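Local coordinates for concanavalin B (Canavalia ensiformis, PDB 6CAF), which is a chitinase-like seed protein of glycosyl hydrolase family 18 that may bind carbohydrate, at residues Gln93-Glu96 with Cys97-Met100; Asp41-Leu44 with Arg45-Cys48; Ala232-Ser235 with Trp236-Val240. All blocks are in the same frame, centred on the assembly; numbering follows the deposited sequence.

How the contacts relate
Along the chain the order is contact 2, contact 1, contact 3, all lying outside the parallel strands of the family 18 (β/α)8 barrel; contacts 1 and 3 are the closing turns of helices, and contact 2 is the loop and first turn that open helix 44-49. Contacts 1 and 2 are neighbours, their centres about 11 Å apart: helix 44-49 follows strand 31-36, helix 91-99 follows strand 55-64, and the two helices are joined by the disulfide Cys48-Cys97, with SG of Cys48 and SG of Cys97 2.1 Å apart. Contact 3, on helix 227-239, lies on the opposite side of the chain's centre, about 33 Å from either of the others between centres. The same local helical principles thus recur in separate parts of one barrel wall.

Contact 1 of 3, residues Gln93-Glu96 with Cys97-Met100; sequences QIKE and CQRM
Gln98 lies alongside Ile94, the two side chains pointing the same way, so that OE1 of Gln98 comes to 3.9 Å from CG2 of Ile94. The glutamine chain is extended beyond CG, and its CG passes 3.3 Å from the Ile94 carbonyl O. That same oxygen takes the backbone N-H of Gln98, so the aliphatic part of the side chain packs against a carbonyl already in use. The far nitrogen, NE2, is held by Asp149 and by the carbonyl of Ala147, which fixes the turn of the amide, while Ile94 itself packs on Leu143 and Leu148.

On the next flank Arg99 folds back. CG starts anti to the backbone N (chi1 -174°), and a bend at chi3 brings the guanidinium over the preceding turn, with the Lys95 carbonyl O off-centre over one of its faces. NH2 then lies 3.8 Å from CB of Lys95 and NH1 3.8 Å from CB of Glu96. The arginine is poorly ordered and the glutamate is modelled in two positions, so the spacing of their opposite charges remains doubtful. Cys97, whose sulfur is committed to the disulfide, sets SG 3.1 Å from the carbonyl O of Gln93.

Beneath these side chains runs a ladder of i to i+4 bonds. The first, from Cys97 N to Gln93 O, is fairly straight at 165°; the last, from Met100 N to Glu96 O, is longer at 3.1 Å and bent to 140°. This is the closing turn of an α-helix: Met100 is the first residue to leave helical geometry, and helix 91-99 is the crossover helix of a β-α-β unit, linking strands 55-64 and 103-109 of the barrel.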
loop_
_atom_site.group_PDB
_atom_site.type_symbol
_atom_site.label_atom_id
_atom_site.label_comp_id
_atom_site.label_asym_id
_atom_site.label_seq_id
_atom_site.Cartn_x
_atom_site.Cartn_y
_atom_site.Cartn_z
ATOM N N GLN A 93 -2.475 5.335 18.814
ATOM C CA GLN A 93 -3.122 5.853 17.622
ATOM C C GLN A 93 -3.479 4.730 16.661
ATOM O O GLN A 93 -4.562 4.725 16.054
ATOM C CB GLN A 93 -2.266 6.910 16.914
ATOM C CG GLN A 93 -2.131 8.189 17.711
ATOM C CD GLN A 93 -1.208 9.195 17.083
ATOM O OE1 GLN A 93 -1.428 9.643 15.947
ATOM N NE2 GLN A 93 -0.186 9.602 17.837
ATOM N N ILE A 94 -2.581 3.758 16.529
ATOM C CA ILE A 94 -2.865 2.611 15.700
ATOM C C ILE A 94 -4.105 1.877 16.215
ATOM O O ILE A 94 -5.018 1.522 15.467
ATOM C CB ILE A 94 -1.649 1.674 15.677
ATOM C CG1 ILE A 94 -0.535 2.333 14.873
ATOM C CG2 ILE A 94 -2.009 0.310 15.112
ATOM C CD1 ILE A 94 0.823 1.697 15.060
ATOM N N LYS A 95 -4.136 1.632 17.519
ATOM C CA LYS A 95 -5.236 0.891 18.097
ATOM C C LYS A 95 -6.553 1.652 17.971
ATOM O O LYS A 95 -7.578 1.035 17.681
ATOM C CB LYS A 95 -4.927 0.513 19.539
ATOM C CG LYS A 95 -3.863 -0.585 19.564
ATOM C CD LYS A 95 -3.389 -0.977 20.942
ATOM C CE LYS A 95 -2.541 -2.231 20.854
ATOM N NZ LYS A 95 -2.004 -2.588 22.178
ATOM N N GLU A 96 -6.530 2.987 18.088
ATOM C CA GLU A 96 -7.778 3.750 17.872
ATOM C C GLU A 96 -8.207 3.712 16.418
ATOM O O GLU A 96 -9.406 3.587 16.127
ATOM C CB GLU A 96 -7.776 5.209 18.395
ATOM C CG GLU A 96 -6.594 6.126 18.076
ATOM C CD GLU A 96 -6.605 7.406 18.933
ATOM O OE1 GLU A 96 -7.393 7.434 19.903
ATOM O OE2 GLU A 96 -5.846 8.388 18.665
ATOM N N CYS A 97 -7.244 3.786 15.505
ATOM C CA CYS A 97 -7.567 3.598 14.087
ATOM C C CYS A 97 -8.304 2.292 13.890
ATOM O O CYS A 97 -9.327 2.226 13.186
ATOM C CB CYS A 97 -6.282 3.582 13.246
ATOM S SG CYS A 97 -5.424 5.163 13.061
ATOM N N GLN A 98 -7.739 1.227 14.433
ATOM C CA GLN A 98 -8.317 -0.086 14.235
ATOM C C GLN A 98 -9.715 -0.221 14.847
ATOM O O GLN A 98 -10.608 -0.848 14.275
ATOM C CB GLN A 98 -7.380 -1.155 14.798
ATOM C CG GLN A 98 -6.078 -1.255 14.029
ATOM C CD GLN A 98 -5.127 -2.246 14.648
ATOM O OE1 GLN A 98 -4.885 -2.224 15.862
ATOM N NE2 GLN A 98 -4.558 -3.095 13.825
ATOM N N ARG A 99 -9.897 0.380 16.010
ATOM C CA ARG A 99 -11.185 0.344 16.688
ATOM C C ARG A 99 -12.271 1.036 15.863
ATOM O O ARG A 99 -13.428 0.664 15.948
ATOM C CB ARG A 99 -11.049 0.988 18.084
ATOM C CG ARG A 99 -12.241 0.921 19.010
ATOM C CD ARG A 99 -11.791 1.376 20.401
ATOM N NE ARG A 99 -10.471 0.835 20.778
ATOM C CZ ARG A 99 -9.381 1.587 21.027
ATOM N NH1 ARG A 99 -9.433 2.937 20.941
ATOM N NH2 ARG A 99 -8.230 0.995 21.373
ATOM N N MET A 100 -11.888 2.005 15.033
ATOM C CA MET A 100 -12.896 2.630 14.197
ATOM C C MET A 100 -12.967 2.032 12.791
ATOM O O MET A 100 -13.621 2.561 11.917
ATOM C CB MET A 100 -12.767 4.147 14.189
ATOM C CG MET A 100 -11.508 4.684 13.579
ATOM S SD MET A 100 -11.604 6.481 13.454
ATOM C CE MET A 100 -9.895 6.933 13.549
#

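Contact 2 of 3, residues Asp41-Leu44 with Arg45-Cys48; sequences DGLL and RDTC
Leu43 and Arg45 extend side by side, and the leucine methyl CD1 sits over one face of the arginine guanidinium, off-centre, 3.7 Å from NH2. At the guanidinium's edge, in its plane, lie CG and OD1 of Asp46, gripped side-on: NE and NH2 of Arg45 both donate to OD1, NE at 2.9 Å and NH2 at 2.7 Å. The NH2 bond uses the syn lone pair of OD1, whereas NE meets it from above the carboxylate plane. A bend at chi3 (71°) turns the arginine back to this salt bridge.

The other carboxylate oxygen, OD2, touches CB of Leu43 and accepts a hydrogen from a water that in turn accepts the backbone N-H of Leu43 at 2.9 Å. Leu43 occupies the N-cap position of helix 44-49, and Asp46 stands at N3. In a capping box the N3 side chain would bind the N-cap N-H directly; here water spans the gap.

On the helix side turned to the barrel, Thr47 grips the Leu43 carbonyl O twice, through N and through OG1, each at 3.0 Å and from opposite faces of the carbonyl plane. OG1 also accepts a bond from Arg292, while Leu44 packs CD1 against SG of Cys48, 4.1 Å away, and against strand residue Val56.

The first turn is held by a bridging water and a doubly bonded carbonyl, while the Arg45-Asp46 salt bridge orients the carboxylate. A negative Asp46 at the N-terminal end probably also interacts favourably with the helix dipole, while the greasy cover of Leu43 over one guanidinium face may strengthen its pairing with the carboxylate.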
loop_
_atom_site.group_PDB
_atom_site.type_symbol
_atom_site.label_atom_id
_atom_site.label_comp_id
_atom_site.label_asym_id
_atom_site.label_seq_id
_atom_site.Cartn_x
_atom_site.Cartn_y
_atom_site.Cartn_z
ATOM N N ASP A 41 2.622 14.752 6.513
ATOM C CA ASP A 41 1.377 14.018 6.473
ATOM C C ASP A 41 0.500 14.324 7.675
ATOM O O ASP A 41 -0.653 13.917 7.714
ATOM C CB ASP A 41 1.629 12.513 6.470
ATOM C CG ASP A 41 2.291 12.023 5.220
ATOM O OD1 ASP A 41 2.103 12.623 4.144
ATOM O OD2 ASP A 41 2.960 10.968 5.323
ATOM N N GLY A 42 1.040 14.988 8.688
ATOM C CA GLY A 42 0.294 15.214 9.907
ATOM C C GLY A 42 0.148 13.940 10.745
ATOM O O GLY A 42 0.875 12.958 10.573
ATOM N N LEU A 43 -0.793 13.971 11.681
ATOM C CA LEU A 43 -0.952 12.893 12.625
ATOM C C LEU A 43 -1.642 11.688 11.999
ATOM O O LEU A 43 -2.574 11.819 11.210
ATOM C CB LEU A 43 -1.755 13.324 13.826
ATOM C CG LEU A 43 -1.134 14.444 14.641
ATOM C CD1 LEU A 43 -2.022 14.630 15.853
ATOM C CD2 LEU A 43 0.272 14.147 15.115
ATOM N N LEU A 44 -1.203 10.505 12.423
ATOM C CA LEU A 44 -1.906 9.268 12.082
ATOM C C LEU A 44 -3.348 9.334 12.607
ATOM O O LEU A 44 -4.297 8.989 11.897
ATOM C CB LEU A 44 -1.167 8.043 12.657
ATOM C CG LEU A 44 -1.895 6.732 12.401
ATOM C CD1 LEU A 44 -2.032 6.440 10.931
ATOM C CD2 LEU A 44 -1.165 5.571 13.073
ATOM N N ARG A 45 -3.514 9.784 13.846
ATOM C CA ARG A 45 -4.866 9.918 14.375
ATOM C C ARG A 45 -5.757 10.734 13.445
ATOM O O ARG A 45 -6.909 10.355 13.183
ATOM C CB ARG A 45 -4.825 10.651 15.706
ATOM C CG ARG A 45 -6.209 10.933 16.249
ATOM C CD ARG A 45 -6.214 12.054 17.283
ATOM N NE ARG A 45 -5.971 13.349 16.674
ATOM C CZ ARG A 45 -5.729 14.459 17.344
ATOM N NH1 ARG A 45 -5.688 14.428 18.639
ATOM N NH2 ARG A 45 -5.542 15.590 16.718
ATOM N N ASP A 46 -5.270 11.895 13.020
ATOM C CA ASP A 46 -6.095 12.797 12.202
ATOM C C ASP A 46 -6.425 12.137 10.898
ATOM O O ASP A 46 -7.517 12.294 10.382
ATOM C CB ASP A 46 -5.382 14.136 11.922
ATOM C CG ASP A 46 -5.217 14.980 13.119
ATOM O OD1 ASP A 46 -5.908 14.776 14.149
ATOM O OD2 ASP A 46 -4.340 15.867 13.067
ATOM N N THR A 47 -5.459 11.403 10.351
ATOM C CA THR A 47 -5.654 10.683 9.108
ATOM C C THR A 47 -6.831 9.717 9.258
ATOM O O THR A 47 -7.763 9.715 8.452
ATOM C CB THR A 47 -4.346 9.974 8.741
ATOM O OG1 THR A 47 -3.369 10.979 8.471
ATOM C CG2 THR A 47 -4.483 9.117 7.519
ATOM N N CYS A 48 -6.775 8.873 10.283
ATOM C CA CYS A 48 -7.831 7.891 10.478
ATOM C C CYS A 48 -9.185 8.531 10.741
ATOM O O CYS A 48 -10.211 8.086 10.224
ATOM C CB CYS A 48 -7.445 6.970 11.648
ATOM S SG CYS A 48 -6.064 5.894 11.208
HETATM O O HOH W 1 -2.454 16.293 11.429
#

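Contact 3 of 3, residues Ala232-Ser235 with Trp236-Val240; sequences AWLS and WTKSV
Thr237 splits its two branches between two residues of the preceding turn. Its hydroxyl OG1 donates to the carbonyl O of Leu234 at 2.7 Å, and its methyl CG2 comes to 3.5 Å from NE1 of Trp233, meeting the indole obliquely. The torsion explains the division: OG1 sits between the backbone N and the carbonyl carbon (chi1 66°), which leaves CG2 beside the backbone N. The Leu234 oxygen is shared, since Lys238 N also binds it at 3.2 Å, while the lysine CE brushes CD1 of Leu234.

On another flank the Trp236 ring presents its edge to the Ala232 carbonyl O, which lies near the ring plane 3.1 Å from CD1. The same oxygen accepts the backbone N-H of Trp236 at 2.9 Å, so backbone and indole edge converge on one acceptor. Val240 CG2 lies in plane at the edge of this ring as well.

The next shell fixes both indoles. NE1 of Trp233 donates to the carbonyl of Pro278 and the Trp233 side chain packs on Leu247 and Leu249; NE1 of Trp236 donates to the carbonyl of Cys190, and the Trp236 side chain packs on Val211 and Ile201. Arg283 takes up the carbonyls of Thr237 and Val240 as the helix ends.

Toward that end the bonds bend, Ser239 N to Ser235 O at 138°, although Val240 N still bonds to Trp236 O; Val240 is the first residue to leave helical geometry. Two tryptophans and a threonine set against the strands, with Leu234 and Lys238 on a more outward flank, make an amphipathic crossover helix, here helix 227-239 between the parallel strands 208-212 and 247-252 of a (β/α)8 barrel.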
loop_
_atom_site.group_PDB
_atom_site.type_symbol
_atom_site.label_atom_id
_atom_site.label_comp_id
_atom_site.label_asym_id
_atom_site.label_seq_id
_atom_site.Cartn_x
_atom_site.Cartn_y
_atom_site.Cartn_z
ATOM N N ALA A 232 -3.775 -1.192 -19.415
ATOM C CA ALA A 232 -2.930 -1.699 -18.347
ATOM C C ALA A 232 -3.801 -2.387 -17.287
ATOM O O ALA A 232 -3.440 -3.448 -16.772
ATOM C CB ALA A 232 -2.059 -0.598 -17.776
ATOM N N TRP A 233 -4.925 -1.765 -16.925
ATOM C CA TRP A 233 -5.841 -2.415 -16.003
ATOM C C TRP A 233 -6.236 -3.787 -16.541
ATOM O O TRP A 233 -6.197 -4.782 -15.815
ATOM C CB TRP A 233 -7.068 -1.538 -15.785
ATOM C CG TRP A 233 -8.087 -2.143 -14.909
ATOM C CD1 TRP A 233 -9.071 -2.975 -15.290
ATOM C CD2 TRP A 233 -8.167 -2.056 -13.487
ATOM N NE1 TRP A 233 -9.807 -3.378 -14.207
ATOM C CE2 TRP A 233 -9.261 -2.829 -13.087
ATOM C CE3 TRP A 233 -7.442 -1.368 -12.520
ATOM C CZ2 TRP A 233 -9.646 -2.950 -11.750
ATOM C CZ3 TRP A 233 -7.811 -1.489 -11.202
ATOM C CH2 TRP A 233 -8.915 -2.262 -10.838
ATOM N N LEU A 234 -6.634 -3.847 -17.805
ATOM C CA LEU A 234 -6.950 -5.116 -18.421
ATOM C C LEU A 234 -5.819 -6.127 -18.243
ATOM O O LEU A 234 -6.050 -7.279 -17.862
ATOM C CB LEU A 234 -7.272 -4.911 -19.905
ATOM C CG LEU A 234 -7.616 -6.160 -20.696
ATOM C CD1 LEU A 234 -8.832 -6.876 -20.122
ATOM C CD2 LEU A 234 -7.822 -5.855 -22.173
ATOM N N SER A 235 -4.602 -5.711 -18.553
ATOM C CA SER A 235 -3.458 -6.607 -18.399
ATOM C C SER A 235 -3.356 -7.147 -16.982
ATOM O O SER A 235 -3.084 -8.340 -16.771
ATOM C CB SER A 235 -2.196 -5.881 -18.798
ATOM O OG SER A 235 -2.230 -5.448 -20.140
ATOM N N TRP A 236 -3.546 -6.280 -15.994
ATOM C CA TRP A 236 -3.473 -6.680 -14.591
ATOM C C TRP A 236 -4.614 -7.634 -14.223
ATOM O O TRP A 236 -4.403 -8.547 -13.407
ATOM C CB TRP A 236 -3.421 -5.447 -13.668
ATOM C CG TRP A 236 -2.044 -4.900 -13.653
ATOM C CD1 TRP A 236 -1.560 -3.869 -14.383
ATOM C CD2 TRP A 236 -0.932 -5.437 -12.932
ATOM N NE1 TRP A 236 -0.226 -3.709 -14.145
ATOM C CE2 TRP A 236 0.190 -4.667 -13.261
ATOM C CE3 TRP A 236 -0.784 -6.489 -12.035
ATOM C CZ2 TRP A 236 1.445 -4.910 -12.730
ATOM C CZ3 TRP A 236 0.464 -6.742 -11.524
ATOM C CH2 TRP A 236 1.559 -5.963 -11.867
ATOM N N THR A 237 -5.807 -7.455 -14.794
ATOM C CA THR A 237 -6.864 -8.401 -14.483
ATOM C C THR A 237 -6.495 -9.800 -14.936
ATOM O O THR A 237 -6.928 -10.776 -14.349
ATOM C CB THR A 237 -8.228 -8.031 -15.077
ATOM O OG1 THR A 237 -8.209 -8.080 -16.503
ATOM C CG2 THR A 237 -8.704 -6.677 -14.572
ATOM N N LYS A 238 -5.698 -9.898 -15.995
ATOM C CA LYS A 238 -5.267 -11.232 -16.454
ATOM C C LYS A 238 -4.086 -11.778 -15.662
ATOM O O LYS A 238 -3.944 -13.000 -15.518
ATOM C CB LYS A 238 -4.872 -11.196 -17.904
ATOM C CG LYS A 238 -5.949 -10.670 -18.793
ATOM C CD LYS A 238 -7.276 -11.314 -18.507
ATOM C CE LYS A 238 -8.258 -10.890 -19.573
ATOM N NZ LYS A 238 -9.616 -11.452 -19.341
ATOM N N SER A 239 -3.313 -11.062 -15.223
ATOM C CA SER A 239 -2.003 -11.308 -14.515
ATOM C C SER A 239 -2.362 -11.720 -13.008
ATOM O O SER A 239 -1.612 -12.482 -12.394
ATOM C CB SER A 239 -1.109 -10.045 -14.551
ATOM O OG SER A 239 -0.155 -10.040 -15.613
ATOM N N VAL A 240 -3.300 -11.143 -12.419
ATOM C CA VAL A 240 -3.536 -11.342 -11.006
ATOM C C VAL A 240 -4.663 -12.335 -10.792
ATOM O O VAL A 240 -5.819 -12.103 -11.195
ATOM C CB VAL A 240 -3.890 -10.018 -10.293
ATOM C CG1 VAL A 240 -4.306 -10.281 -8.842
ATOM C CG2 VAL A 240 -2.735 -9.044 -10.384
#